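Local coordinates for protein N-acetylneuraminate lyase (Peptoclostridium difficile, PDB 4WOZ) that belongs to the dihydrodipicolinate synthetase family of lyases and aldolases and folds as a TIM barrel, at residues A[41-46]-A[267-272]. Sequence-based numbering, arbitrary orientation.
Sequences IRHNID and LLLEEQ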
ATOM      1  N   ILE A  41     -18.668 -26.193 -18.804  1.00 30.35           N
ATOM      2  CA  ILE A  41     -20.036 -25.808 -18.482  1.00 31.60           C
ATOM      3  C   ILE A  41     -20.838 -27.011 -17.985  1.00 32.19           C
ATOM      4  O   ILE A  41     -21.456 -26.963 -16.926  1.00 29.56           O
ATOM      5  CB  ILE A  41     -20.727 -25.211 -19.718  1.00 31.56           C
ATOM      6  CG1 ILE A  41     -20.018 -23.914 -20.115  1.00 29.98           C
ATOM      7  CG2 ILE A  41     -22.219 -24.983 -19.436  1.00 31.70           C
ATOM      8  CD1 ILE A  41     -20.526 -23.297 -21.401  1.00 29.20           C
ATOM      9  N   ARG A  42     -20.817 -28.089 -18.764  1.00 34.30           N
ATOM     10  CA  ARG A  42     -21.529 -29.317 -18.416  1.00 33.60           C
ATOM     11  C   ARG A  42     -21.050 -29.876 -17.081  1.00 33.06           C
ATOM     12  O   ARG A  42     -21.836 -30.418 -16.303  1.00 31.14           O
ATOM     13  CB  ARG A  42     -21.322 -30.365 -19.515  1.00 34.31           C
ATOM     14  CG  ARG A  42     -22.176 -30.151 -20.757  1.00 35.97           C
ATOM     15  CD  ARG A  42     -23.355 -31.119 -20.775  1.00 36.67           C
ATOM     16  NE  ARG A  42     -24.261 -30.943 -19.642  1.00 36.40           N
ATOM     17  CZ  ARG A  42     -25.201 -30.006 -19.574  1.00 36.10           C
ATOM     18  NH1 ARG A  42     -25.364 -29.151 -20.574  1.00 37.13           N
ATOM     19  NH2 ARG A  42     -25.992 -29.937 -18.513  1.00 37.51           N
ATOM     20  N   HIS A  43     -19.750 -29.747 -16.829  1.00 32.40           N
ATOM     21  CA  HIS A  43     -19.153 -30.236 -15.594  1.00 31.86           C
ATOM     22  C   HIS A  43     -19.712 -29.473 -14.395  1.00 31.58           C
ATOM     23  O   HIS A  43     -20.046 -30.065 -13.365  1.00 30.75           O
ATOM     24  CB  HIS A  43     -17.635 -30.077 -15.658  1.00 32.12           C
ATOM     25  CG  HIS A  43     -16.923 -30.539 -14.426  1.00 32.69           C
ATOM     26  ND1 HIS A  43     -16.833 -31.867 -14.072  1.00 33.92           N
ATOM     27  CD2 HIS A  43     -16.255 -29.849 -13.471  1.00 31.99           C
ATOM     28  CE1 HIS A  43     -16.137 -31.977 -12.953  1.00 33.88           C
ATOM     29  NE2 HIS A  43     -15.776 -30.767 -12.569  1.00 33.25           N
ATOM     30  N   ASN A  44     -19.818 -28.155 -14.536  1.00 30.51           N
ATOM     31  CA  ASN A  44     -20.345 -27.322 -13.459  1.00 30.45           C
ATOM     32  C   ASN A  44     -21.810 -27.628 -13.163  1.00 29.69           C
ATOM     33  O   ASN A  44     -22.228 -27.617 -12.010  1.00 30.06           O
ATOM     34  CB  ASN A  44     -20.191 -25.834 -13.801  1.00 27.91           C
ATOM     35  CG  ASN A  44     -18.831 -25.287 -13.421  1.00 28.13           C
ATOM     36  OD1 ASN A  44     -18.434 -25.332 -12.257  1.00 30.07           O
ATOM     37  ND2 ASN A  44     -18.109 -24.764 -14.399  1.00 28.35           N
ATOM     38  N   ILE A  45     -22.586 -27.907 -14.204  1.00 31.18           N
ATOM     39  CA  ILE A  45     -24.003 -28.204 -14.025  1.00 31.32           C
ATOM     40  C   ILE A  45     -24.251 -29.614 -13.494  1.00 32.46           C
ATOM     41  O   ILE A  45     -24.928 -29.804 -12.483  1.00 32.99           O
ATOM     42  CB  ILE A  45     -24.778 -28.069 -15.356  1.00 29.56           C
ATOM     43  CG1 ILE A  45     -24.644 -26.647 -15.895  1.00 28.18           C
ATOM     44  CG2 ILE A  45     -26.269 -28.420 -15.143  1.00 29.07           C
ATOM     45  CD1 ILE A  45     -25.212 -26.477 -17.281  1.00 29.15           C
ATOM     46  N   ASP A  46     -23.680 -30.599 -14.176  1.00 34.32           N
ATOM     47  CA  ASP A  46     -23.894 -31.993 -13.822  1.00 36.58           C
ATOM     48  C   ASP A  46     -23.048 -32.589 -12.705  1.00 36.46           C
ATOM     49  O   ASP A  46     -23.485 -33.530 -12.039  1.00 36.93           O
ATOM     50  CB  ASP A  46     -23.760 -32.849 -15.084  1.00 35.69           C
ATOM     51  CG  ASP A  46     -24.593 -32.318 -16.233  1.00 36.87           C
ATOM     52  OD1 ASP A  46     -25.712 -31.828 -15.974  1.00 36.86           O
ATOM     53  OD2 ASP A  46     -24.138 -32.396 -17.396  1.00 39.60           O
ATOM     54  N   LEU A 267      -5.651 -27.780 -14.916  1.00 26.94           N
ATOM     55  CA  LEU A 267      -5.054 -29.107 -14.862  1.00 27.71           C
ATOM     56  C   LEU A 267      -5.903 -30.018 -13.979  1.00 28.62           C
ATOM     57  O   LEU A 267      -5.989 -31.224 -14.215  1.00 28.46           O
ATOM     58  CB  LEU A 267      -3.627 -29.026 -14.323  1.00 25.12           C
ATOM     59  CG  LEU A 267      -2.642 -28.314 -15.257  1.00 23.90           C
ATOM     60  CD1 LEU A 267      -1.284 -28.138 -14.572  1.00 24.08           C
ATOM     61  CD2 LEU A 267      -2.500 -29.127 -16.543  1.00 26.15           C
ATOM     62  N   LEU A 268      -6.526 -29.443 -12.954  1.00 28.47           N
ATOM     63  CA  LEU A 268      -7.377 -30.230 -12.076  1.00 29.47           C
ATOM     64  C   LEU A 268      -8.621 -30.618 -12.856  1.00 29.94           C
ATOM     65  O   LEU A 268      -9.121 -31.729 -12.717  1.00 33.48           O
ATOM     66  CB  LEU A 268      -7.757 -29.439 -10.818  1.00 28.48           C
ATOM     67  CG  LEU A 268      -6.644 -29.303  -9.771  1.00 29.28           C
ATOM     68  CD1 LEU A 268      -7.105 -28.411  -8.620  1.00 27.78           C
ATOM     69  CD2 LEU A 268      -6.262 -30.686  -9.256  1.00 28.08           C
ATOM     70  N   LEU A 269      -9.117 -29.696 -13.675  1.00 29.70           N
ATOM     71  CA  LEU A 269     -10.287 -29.962 -14.500  1.00 30.08           C
ATOM     72  C   LEU A 269      -9.969 -31.089 -15.486  1.00 32.47           C
ATOM     73  O   LEU A 269     -10.803 -31.964 -15.721  1.00 29.72           O
ATOM     74  CB  LEU A 269     -10.697 -28.701 -15.265  1.00 29.63           C
ATOM     75  CG  LEU A 269     -11.540 -27.688 -14.484  1.00 31.48           C
ATOM     76  CD1 LEU A 269     -11.693 -26.406 -15.286  1.00 29.70           C
ATOM     77  CD2 LEU A 269     -12.910 -28.308 -14.169  1.00 30.87           C
ATOM     78  N   GLU A 270      -8.764 -31.056 -16.057  1.00 31.52           N
ATOM     79  CA  GLU A 270      -8.325 -32.085 -16.999  1.00 34.47           C
ATOM     80  C   GLU A 270      -8.426 -33.449 -16.325  1.00 34.75           C
ATOM     81  O   GLU A 270      -8.834 -34.436 -16.947  1.00 33.71           O
ATOM     82  CB  GLU A 270      -6.873 -31.849 -17.420  1.00 36.69           C
ATOM     83  CG  GLU A 270      -6.658 -30.705 -18.393  1.00 39.55           C
ATOM     84  CD  GLU A 270      -7.188 -31.011 -19.778  1.00 43.56           C
ATOM     85  OE1 GLU A 270      -7.216 -32.203 -20.156  1.00 44.11           O
ATOM     86  OE2 GLU A 270      -7.558 -30.059 -20.497  1.00 46.69           O
ATOM     87  N   GLU A 271      -8.051 -33.489 -15.049  1.00 32.12           N
ATOM     88  CA  GLU A 271      -8.094 -34.718 -14.270  1.00 33.29           C
ATOM     89  C   GLU A 271      -9.527 -35.111 -13.933  1.00 32.97           C
ATOM     90  O   GLU A 271      -9.783 -36.235 -13.500  1.00 32.98           O
ATOM     91  CB  GLU A 271      -7.274 -34.552 -12.989  1.00 34.46           C
ATOM     92  CG  GLU A 271      -5.790 -34.768 -13.194  1.00 39.24           C
ATOM     93  CD  GLU A 271      -5.432 -36.238 -13.308  1.00 42.71           C
ATOM     94  OE1 GLU A 271      -6.202 -37.000 -13.933  1.00 43.68           O
ATOM     95  OE2 GLU A 271      -4.373 -36.634 -12.778  1.00 43.82           O
ATOM     96  N   GLN A 272     -10.459 -34.182 -14.126  1.00 31.27           N
ATOM     97  CA  GLN A 272     -11.862 -34.464 -13.857  1.00 32.75           C
ATOM     98  C   GLN A 272     -12.602 -34.804 -15.155  1.00 31.73           C
ATOM     99  O   GLN A 272     -13.826 -34.895 -15.178  1.00 32.60           O
ATOM    100  CB  GLN A 272     -12.524 -33.275 -13.147  1.00 32.71           C
ATOM    101  CG  GLN A 272     -11.831 -32.887 -11.838  1.00 35.02           C
ATOM    102  CD  GLN A 272     -12.636 -31.910 -10.998  1.00 38.30           C
ATOM    103  OE1 GLN A 272     -13.216 -30.953 -11.516  1.00 39.12           O
ATOM    104  NE2 GLN A 272     -12.665 -32.141  -9.689  1.00 39.83           N
TER
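A chi1 of 179° swings the imidazole of H43 away from its backbone N and out from helix 34-48 toward Q272, just beyond the C-terminal end of helix 261-271, whose side chain, extended beyond CG, presents its amide oxygen to the ring. The contact joins the helix that follows the first strand of the eight-stranded parallel TIM barrel to a helix that comes after the last strand. A weak hydrogen bond runs from NE2 of H43 to OE1 of Q272, short at 2.8 Å but bent to 125° at the hydrogen. Ring and amide planes are 55° apart, and the oxygen approaches the imidazole obliquely. Beside this polar contact, CE1 of H43 packs 3.8 Å from CB of Q272. The amide nitrogen of Q272, NE2, makes a weak hydrogen bond to the backbone O of V222, in helix 220-235. Away from the contact, R42 and D46 pair within helix 34-48 in a side-on salt bridge, and R42 is also bridged to E80 and E84. L269 adds an apolar contact, its CD2 methyl resting 3.7 Å from CD2 of the H43 ring.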